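PDB 2EJX: Stk_08120 from Sulfolobus tokodaii str. 7, which probably carries fatty acids, as a member of a thermoacidophile-specific family within the Bet v 1-like clan. Local coordinates for residues D16-M21 with I88-N93. Sequence-based numbering, arbitrary orientation.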
ATOM      1  N   ASP A  16      -6.960   7.174 -15.108  1.00 27.78           N
ATOM      2  CA  ASP A  16      -5.736   7.083 -15.900  1.00 29.79           C
ATOM      3  C   ASP A  16      -4.767   6.223 -15.105  1.00 28.82           C
ATOM      4  O   ASP A  16      -4.380   6.584 -13.992  1.00 26.62           O
ATOM      5  CB  ASP A  16      -5.124   8.462 -16.168  1.00 30.57           C
ATOM      6  CG  ASP A  16      -3.805   8.389 -16.933  1.00 35.31           C
ATOM      7  OD1 ASP A  16      -2.812   7.843 -16.419  1.00 34.59           O
ATOM      8  OD2 ASP A  16      -3.743   8.896 -18.072  1.00 40.00           O
ATOM      9  N   ILE A  17      -4.377   5.109 -15.692  1.00 28.59           N
ATOM     10  CA  ILE A  17      -3.588   4.114 -14.970  1.00 29.53           C
ATOM     11  C   ILE A  17      -2.244   4.638 -14.490  1.00 28.81           C
ATOM     12  O   ILE A  17      -1.736   4.174 -13.495  1.00 28.22           O
ATOM     13  CB  ILE A  17      -3.375   2.807 -15.811  1.00 30.79           C
ATOM     14  CG1 ILE A  17      -2.774   1.698 -14.928  1.00 32.26           C
ATOM     15  CG2 ILE A  17      -2.501   3.084 -17.090  1.00 32.76           C
ATOM     16  CD1 ILE A  17      -3.764   1.016 -13.966  1.00 30.61           C
ATOM     17  N   ASP A  18      -1.665   5.589 -15.206  1.00 28.16           N
ATOM     18  CA  ASP A  18      -0.370   6.061 -14.851  1.00 27.56           C
ATOM     19  C   ASP A  18      -0.477   7.008 -13.677  1.00 25.81           C
ATOM     20  O   ASP A  18       0.342   6.981 -12.763  1.00 26.07           O
ATOM     21  CB  ASP A  18       0.347   6.636 -16.090  1.00 28.08           C
ATOM     22  CG  ASP A  18       0.641   5.539 -17.123  1.00 32.91           C
ATOM     23  OD1 ASP A  18       1.107   4.436 -16.731  1.00 34.48           O
ATOM     24  OD2 ASP A  18       0.350   5.749 -18.314  1.00 32.31           O
ATOM     25  N   VAL A  19      -1.565   7.756 -13.631  1.00 23.30           N
ATOM     26  CA  VAL A  19      -1.870   8.552 -12.434  1.00 21.74           C
ATOM     27  C   VAL A  19      -2.076   7.670 -11.215  1.00 20.95           C
ATOM     28  O   VAL A  19      -1.557   7.977 -10.146  1.00 20.66           O
ATOM     29  CB  VAL A  19      -3.091   9.498 -12.709  1.00 22.14           C
ATOM     30  CG1 VAL A  19      -3.561  10.189 -11.404  1.00 24.48           C
ATOM     31  CG2 VAL A  19      -2.648  10.574 -13.739  1.00 24.65           C
ATOM     32  N   VAL A  20      -2.830   6.596 -11.377  1.00 19.97           N
ATOM     33  CA  VAL A  20      -3.082   5.689 -10.278  1.00 21.10           C
ATOM     34  C   VAL A  20      -1.794   5.074  -9.721  1.00 21.34           C
ATOM     35  O   VAL A  20      -1.589   5.004  -8.503  1.00 20.68           O
ATOM     36  CB  VAL A  20      -4.073   4.609 -10.700  1.00 20.33           C
ATOM     37  CG1 VAL A  20      -4.273   3.588  -9.587  1.00 23.17           C
ATOM     38  CG2 VAL A  20      -5.491   5.283 -11.115  1.00 20.03           C
ATOM     39  N   MET A  21      -0.972   4.568 -10.632  1.00 22.75           N
ATOM     40  CA  MET A  21       0.351   4.032 -10.265  1.00 23.89           C
ATOM     41  C   MET A  21       1.197   5.077  -9.521  1.00 25.27           C
ATOM     42  O   MET A  21       1.877   4.760  -8.525  1.00 25.61           O
ATOM     43  CB  MET A  21       1.083   3.538 -11.517  1.00 24.64           C
ATOM     44  CG  MET A  21       0.502   2.291 -12.184  1.00 25.32           C
ATOM     45  SD  MET A  21       0.570   0.832 -11.081  1.00 26.95           S
ATOM     46  CE  MET A  21       2.312   0.533 -11.034  1.00 26.79           C
ATOM     47  N   ILE A  88       3.230  -2.939  -6.273  1.00 25.52           N
ATOM     48  CA  ILE A  88       2.092  -2.523  -7.087  1.00 25.25           C
ATOM     49  C   ILE A  88       2.498  -2.596  -8.585  1.00 26.00           C
ATOM     50  O   ILE A  88       3.431  -1.908  -9.015  1.00 24.56           O
ATOM     51  CB  ILE A  88       1.526  -1.129  -6.651  1.00 24.68           C
ATOM     52  CG1 ILE A  88       1.260  -1.075  -5.119  1.00 25.18           C
ATOM     53  CG2 ILE A  88       0.194  -0.838  -7.427  1.00 24.33           C
ATOM     54  CD1 ILE A  88       2.405  -0.440  -4.257  1.00 25.72           C
ATOM     55  N   ARG A  89       1.843  -3.481  -9.358  1.00 27.02           N
ATOM     56  CA  ARG A  89       2.262  -3.757 -10.730  1.00 28.36           C
ATOM     57  C   ARG A  89       1.133  -3.428 -11.698  1.00 27.49           C
ATOM     58  O   ARG A  89       0.023  -3.884 -11.505  1.00 26.09           O
ATOM     59  CB  ARG A  89       2.684  -5.214 -10.917  1.00 28.61           C
ATOM     60  CG  ARG A  89       3.799  -5.685  -9.969  1.00 31.54           C
ATOM     61  CD  ARG A  89       4.073  -7.192 -10.181  1.00 32.08           C
ATOM     62  NE  ARG A  89       5.196  -7.647  -9.343  1.00 37.79           N
ATOM     63  CZ  ARG A  89       5.283  -8.846  -8.765  1.00 35.99           C
ATOM     64  NH1 ARG A  89       4.337  -9.765  -8.947  1.00 37.03           N
ATOM     65  NH2 ARG A  89       6.347  -9.131  -8.022  1.00 40.80           N
ATOM     66  N   LYS A  90       1.427  -2.597 -12.700  1.00 27.75           N
ATOM     67  CA  LYS A  90       0.497  -2.367 -13.765  1.00 27.70           C
ATOM     68  C   LYS A  90       0.437  -3.632 -14.631  1.00 29.11           C
ATOM     69  O   LYS A  90       1.470  -4.126 -15.076  1.00 29.72           O
ATOM     70  CB  LYS A  90       0.916  -1.130 -14.587  1.00 28.09           C
ATOM     71  CG  LYS A  90       0.146  -0.989 -15.908  1.00 27.60           C
ATOM     72  CD  LYS A  90       0.377   0.338 -16.529  1.00 30.34           C
ATOM     73  CE  LYS A  90      -0.162   0.375 -17.936  1.00 33.86           C
ATOM     74  NZ  LYS A  90       0.327   1.573 -18.686  1.00 34.41           N
ATOM     75  N   LYS A  91      -0.769  -4.135 -14.887  1.00 28.59           N
ATOM     76  CA  LYS A  91      -0.958  -5.318 -15.725  1.00 30.30           C
ATOM     77  C   LYS A  91      -1.412  -4.947 -17.126  1.00 31.53           C
ATOM     78  O   LYS A  91      -0.998  -5.597 -18.099  1.00 32.52           O
ATOM     79  CB  LYS A  91      -1.915  -6.303 -15.059  1.00 30.11           C
ATOM     80  CG  LYS A  91      -1.476  -6.744 -13.694  1.00 32.65           C
ATOM     81  CD  LYS A  91      -2.044  -8.109 -13.300  1.00 35.38           C
ATOM     82  CE  LYS A  91      -3.545  -8.106 -13.270  1.00 35.55           C
ATOM     83  NZ  LYS A  91      -4.080  -9.270 -12.521  1.00 34.99           N
ATOM     84  N   ASP A  92      -2.291  -3.941 -17.244  1.00 30.93           N
ATOM     85  CA  ASP A  92      -2.663  -3.369 -18.549  1.00 31.49           C
ATOM     86  C   ASP A  92      -3.222  -2.004 -18.271  1.00 31.84           C
ATOM     87  O   ASP A  92      -3.045  -1.508 -17.144  1.00 30.39           O
ATOM     88  CB  ASP A  92      -3.695  -4.230 -19.314  1.00 31.86           C
ATOM     89  CG  ASP A  92      -4.931  -4.573 -18.474  1.00 32.98           C
ATOM     90  OD1 ASP A  92      -5.505  -3.697 -17.756  1.00 30.13           O
ATOM     91  OD2 ASP A  92      -5.321  -5.750 -18.533  1.00 32.69           O
ATOM     92  N   ASN A  93      -3.919  -1.424 -19.259  1.00 30.75           N
ATOM     93  CA  ASN A  93      -4.404  -0.035 -19.154  1.00 32.17           C
ATOM     94  C   ASN A  93      -5.504   0.181 -18.105  1.00 30.25           C
ATOM     95  O   ASN A  93      -5.815   1.329 -17.740  1.00 29.58           O
ATOM     96  CB  ASN A  93      -4.913   0.477 -20.529  1.00 33.80           C
ATOM     97  CG  ASN A  93      -5.522   1.896 -20.434  1.00 38.23           C
ATOM     98  OD1 ASN A  93      -6.753   2.078 -20.505  1.00 45.67           O
ATOM     99  ND2 ASN A  93      -4.665   2.895 -20.228  1.00 43.03           N
TER
HETATM  100  O   HOH W   1      -5.402   4.313 -18.325  1.00 39.79           O
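With CG trans to the main-chain nitrogen (chi1 168°) and every later torsion extended, Lys90 carries its ammonium to the first turn of helix 17-24, while Met21, bent at chi2 and chi3, lays its methyl against strand 82-92. On its way the lysine chain passes Ile17 at a slant: Lys90 CD lies 3.8 Å from Ile17 CG1, and CE packs on Ile17 CG2. Lys90 NZ then lies 3.6 Å from Asp18 OD1, a long salt bridge. A lysine suits this partly exposed place because its methylenes cover the branched, buried isoleucine before the charge meets a carboxylate at the exposed edge. Shortened to an alanine, this position would probably lose the methylenes lying on Ile17 and leave Asp18 without its cationic mate. Deeper in, Met21 CE rests 3.4 Å from Ile88 O, and Leu96 and Val73 add to the packing. At the other end, one water accepts from Ile17 N and donates to Asn93 O. Asp16 caps the turn that bears Ile17 and Asp18; an aspartate suits it because OD1 accepts from Asp18 N and Val19 N, which lack backbone partners within the helix. The contact thus sets helix 17-24 on the antiparallel sheet, consistent with a Bet v 1-like build. With no direct hydrogen bond between them, helix and nearly antiparallel strand are joined by apolar packing inside, with water and a charge pair at the margin.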